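Long-range contact in thiamine monophosphate kinase (Aquifex aeolicus, PDB 1VQV), which probably catalyses the ATP-dependent phosphorylation of thiamine monophosphate to thiamine diphosphate, the active form of vitamin B1, and works as a homodimer: residues F51-I56 / E124-S129. Numbering follows the deposited sequence.
Sequences FLRSYI and EKIGIS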
ATOM      1  N   PHE B  51     -17.430  -2.565   4.196  1.00 59.49           N
ATOM      2  CA  PHE B  51     -18.489  -1.648   3.805  1.00 57.02           C
ATOM      3  C   PHE B  51     -19.309  -2.263   2.680  1.00 56.88           C
ATOM      4  O   PHE B  51     -18.931  -3.296   2.132  1.00 57.12           O
ATOM      5  CB  PHE B  51     -17.869  -0.319   3.344  1.00 55.03           C
ATOM      6  CG  PHE B  51     -17.083  -0.420   2.065  1.00 53.06           C
ATOM      7  CD1 PHE B  51     -17.719  -0.294   0.836  1.00 52.45           C
ATOM      8  CD2 PHE B  51     -15.709  -0.663   2.086  1.00 52.91           C
ATOM      9  CE1 PHE B  51     -17.008  -0.409  -0.354  1.00 52.21           C
ATOM     10  CE2 PHE B  51     -14.987  -0.781   0.898  1.00 52.21           C
ATOM     11  CZ  PHE B  51     -15.643  -0.653  -0.325  1.00 52.03           C
ATOM     12  N   LEU B  52     -20.422  -1.618   2.340  1.00 56.24           N
ATOM     13  CA  LEU B  52     -21.297  -2.076   1.266  1.00 54.87           C
ATOM     14  C   LEU B  52     -21.314  -1.021   0.188  1.00 55.33           C
ATOM     15  O   LEU B  52     -21.122   0.166   0.478  1.00 55.97           O
ATOM     16  CB  LEU B  52     -22.722  -2.273   1.764  1.00 53.31           C
ATOM     17  CG  LEU B  52     -22.894  -3.295   2.876  1.00 53.00           C
ATOM     18  CD1 LEU B  52     -24.365  -3.402   3.224  1.00 53.08           C
ATOM     19  CD2 LEU B  52     -22.351  -4.623   2.431  1.00 52.09           C
ATOM     20  N   ARG B  53     -21.568  -1.442  -1.047  1.00 53.74           N
ATOM     21  CA  ARG B  53     -21.609  -0.495  -2.150  1.00 53.82           C
ATOM     22  C   ARG B  53     -22.758   0.493  -2.012  1.00 54.02           C
ATOM     23  O   ARG B  53     -22.847   1.459  -2.767  1.00 54.45           O
ATOM     24  CB  ARG B  53     -21.728  -1.219  -3.488  1.00 53.59           C
ATOM     25  CG  ARG B  53     -21.564  -0.259  -4.658  1.00 53.22           C
ATOM     26  CD  ARG B  53     -21.399  -0.971  -5.979  1.00 53.36           C
ATOM     27  NE  ARG B  53     -20.502  -2.124  -5.878  1.00 54.05           N
ATOM     28  CZ  ARG B  53     -20.056  -2.814  -6.925  1.00 52.61           C
ATOM     29  NH1 ARG B  53     -20.420  -2.460  -8.156  1.00 50.78           N
ATOM     30  NH2 ARG B  53     -19.266  -3.868  -6.741  1.00 49.66           N
ATOM     31  N   SER B  54     -23.634   0.262  -1.043  1.00 54.18           N
ATOM     32  CA  SER B  54     -24.776   1.146  -0.843  1.00 55.16           C
ATOM     33  C   SER B  54     -24.421   2.306   0.074  1.00 54.19           C
ATOM     34  O   SER B  54     -25.101   3.336   0.070  1.00 55.42           O
ATOM     35  CB  SER B  54     -25.976   0.363  -0.273  1.00 54.61           C
ATOM     36  OG  SER B  54     -25.711  -0.182   1.009  1.00 57.20           O
ATOM     37  N   TYR B  55     -23.366   2.132   0.867  1.00 52.14           N
ATOM     38  CA  TYR B  55     -22.935   3.192   1.766  1.00 52.77           C
ATOM     39  C   TYR B  55     -22.435   4.300   0.870  1.00 52.44           C
ATOM     40  O   TYR B  55     -21.796   4.024  -0.147  1.00 54.63           O
ATOM     41  CB  TYR B  55     -21.770   2.751   2.663  1.00 51.84           C
ATOM     42  CG  TYR B  55     -22.050   1.602   3.597  1.00 52.69           C
ATOM     43  CD1 TYR B  55     -23.332   1.066   3.714  1.00 52.36           C
ATOM     44  CD2 TYR B  55     -21.022   1.025   4.347  1.00 52.50           C
ATOM     45  CE1 TYR B  55     -23.584  -0.014   4.544  1.00 51.51           C
ATOM     46  CE2 TYR B  55     -21.264  -0.061   5.187  1.00 51.88           C
ATOM     47  CZ  TYR B  55     -22.546  -0.576   5.273  1.00 51.60           C
ATOM     48  OH  TYR B  55     -22.799  -1.683   6.043  1.00 54.11           O
ATOM     49  N   ILE B  56     -22.728   5.541   1.237  1.00 51.71           N
ATOM     50  CA  ILE B  56     -22.273   6.685   0.464  1.00 50.94           C
ATOM     51  C   ILE B  56     -20.758   6.595   0.258  1.00 50.51           C
ATOM     52  O   ILE B  56     -19.991   6.440   1.206  1.00 51.36           O
ATOM     53  CB  ILE B  56     -22.621   8.014   1.169  1.00 50.79           C
ATOM     54  CG1 ILE B  56     -22.132   7.990   2.618  1.00 51.16           C
ATOM     55  CG2 ILE B  56     -24.119   8.243   1.109  1.00 51.20           C
ATOM     56  CD1 ILE B  56     -22.243   9.323   3.347  1.00 52.93           C
ATOM     57  N   GLU B 124     -13.229  -7.960  -9.524  1.00 63.06           N
ATOM     58  CA  GLU B 124     -14.615  -8.374  -9.421  1.00 64.24           C
ATOM     59  C   GLU B 124     -15.319  -7.516  -8.352  1.00 63.44           C
ATOM     60  O   GLU B 124     -16.495  -7.175  -8.499  1.00 63.06           O
ATOM     61  CB  GLU B 124     -14.680  -9.872  -9.087  1.00 66.10           C
ATOM     62  CG  GLU B 124     -16.066 -10.505  -9.260  1.00 70.82           C
ATOM     63  CD  GLU B 124     -16.511 -10.637 -10.724  1.00 71.89           C
ATOM     64  OE1 GLU B 124     -16.030 -11.562 -11.431  1.00 72.32           O
ATOM     65  OE2 GLU B 124     -17.346  -9.804 -11.158  1.00 72.71           O
ATOM     66  N   LYS B 125     -14.590  -7.146  -7.296  1.00 62.71           N
ATOM     67  CA  LYS B 125     -15.153  -6.324  -6.208  1.00 61.58           C
ATOM     68  C   LYS B 125     -14.265  -5.119  -5.784  1.00 59.57           C
ATOM     69  O   LYS B 125     -13.055  -5.077  -6.061  1.00 60.08           O
ATOM     70  CB  LYS B 125     -15.449  -7.209  -4.985  1.00 61.83           C
ATOM     71  CG  LYS B 125     -16.696  -8.084  -5.106  1.00 62.10           C
ATOM     72  CD  LYS B 125     -17.942  -7.228  -5.261  1.00 64.46           C
ATOM     73  CE  LYS B 125     -19.225  -8.058  -5.343  1.00 65.34           C
ATOM     74  NZ  LYS B 125     -19.492  -8.844  -4.103  1.00 65.78           N
ATOM     75  N   ILE B 126     -14.872  -4.142  -5.111  1.00 55.75           N
ATOM     76  CA  ILE B 126     -14.135  -2.959  -4.676  1.00 53.22           C
ATOM     77  C   ILE B 126     -13.164  -3.263  -3.533  1.00 52.77           C
ATOM     78  O   ILE B 126     -13.558  -3.705  -2.451  1.00 52.22           O
ATOM     79  CB  ILE B 126     -15.088  -1.818  -4.240  1.00 52.31           C
ATOM     80  CG1 ILE B 126     -16.008  -1.434  -5.401  1.00 52.34           C
ATOM     81  CG2 ILE B 126     -14.281  -0.601  -3.810  1.00 52.71           C
ATOM     82  CD1 ILE B 126     -17.166  -0.480  -5.030  1.00 52.32           C
ATOM     83  N   GLY B 127     -11.884  -3.050  -3.804  1.00 52.24           N
ATOM     84  CA  GLY B 127     -10.861  -3.274  -2.806  1.00 50.09           C
ATOM     85  C   GLY B 127     -10.122  -1.961  -2.652  1.00 48.15           C
ATOM     86  O   GLY B 127      -9.600  -1.438  -3.630  1.00 45.48           O
ATOM     87  N   ILE B 128     -10.099  -1.418  -1.437  1.00 46.44           N
ATOM     88  CA  ILE B 128      -9.413  -0.164  -1.183  1.00 45.94           C
ATOM     89  C   ILE B 128      -8.205  -0.446  -0.311  1.00 46.10           C
ATOM     90  O   ILE B 128      -8.330  -1.016   0.767  1.00 47.31           O
ATOM     91  CB  ILE B 128     -10.331   0.860  -0.484  1.00 45.44           C
ATOM     92  CG1 ILE B 128     -11.612   1.049  -1.291  1.00 45.96           C
ATOM     93  CG2 ILE B 128      -9.624   2.195  -0.386  1.00 46.31           C
ATOM     94  CD1 ILE B 128     -12.574   2.036  -0.700  1.00 48.33           C
ATOM     95  N   SER B 129      -7.033  -0.052  -0.794  1.00 45.65           N
ATOM     96  CA  SER B 129      -5.792  -0.274  -0.072  1.00 47.87           C
ATOM     97  C   SER B 129      -5.062   1.056   0.030  1.00 48.49           C
ATOM     98  O   SER B 129      -4.659   1.631  -0.978  1.00 49.13           O
ATOM     99  CB  SER B 129      -4.946  -1.312  -0.819  1.00 49.05           C
ATOM    100  OG  SER B 129      -3.745  -1.609  -0.136  1.00 50.92           O
TER
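K125 meets R53 through carbon, not through charge: its CD methylene lies 3.9 Å from R53 NH2, at the edge of the guanidinium and near its plane, where the two side chains cross at about a right angle. The bend at chi2 (-62°) helps set where CD lies, and that at chi4 (63°) turns K125 NZ, which stays 5.6 Å from R53 NH2. The like charges are probably eased by E47, whose carboxylate forms a salt bridge with R53 NH2 and accepts a hydrogen bond from I126 N.

I126 comes next and serves both partners with different branches. Its CD1 sits over one face of the R53 guanidinium, 3.8 Å from NE; arginine suits this place by joining a long chain and flat face for packing to a charge for E47. The other branch, CG2, stands anti to the backbone N and approaches the F51 ring at its edge, 3.7 Å from CZ. A beta-branched residue can thus pack on two neighbours at once.

Past G127, where strand 127-136 begins, comes I128; I126 and I128, two residues apart along an extended chain, both point toward the loop. I128 CD1 reaches F51 CE2 at 4.0 Å, and V60 and A64 of helix 57-73 pack on the same isoleucine.

F51 plugs the layer between the sheet and helices 57-73 and 94-111 of the PurM-like N-terminal domain, immediately after H50, a substrate-binding residue. Its flat apolar ring can meet both isoleucines and also Y96 and V60. With no hydrogen bond across the two segments, cohesion between them probably comes mainly from packing of F51, I126 and I128, with the R53 guanidinium lying over the I126 methyl and its charge paired with E47.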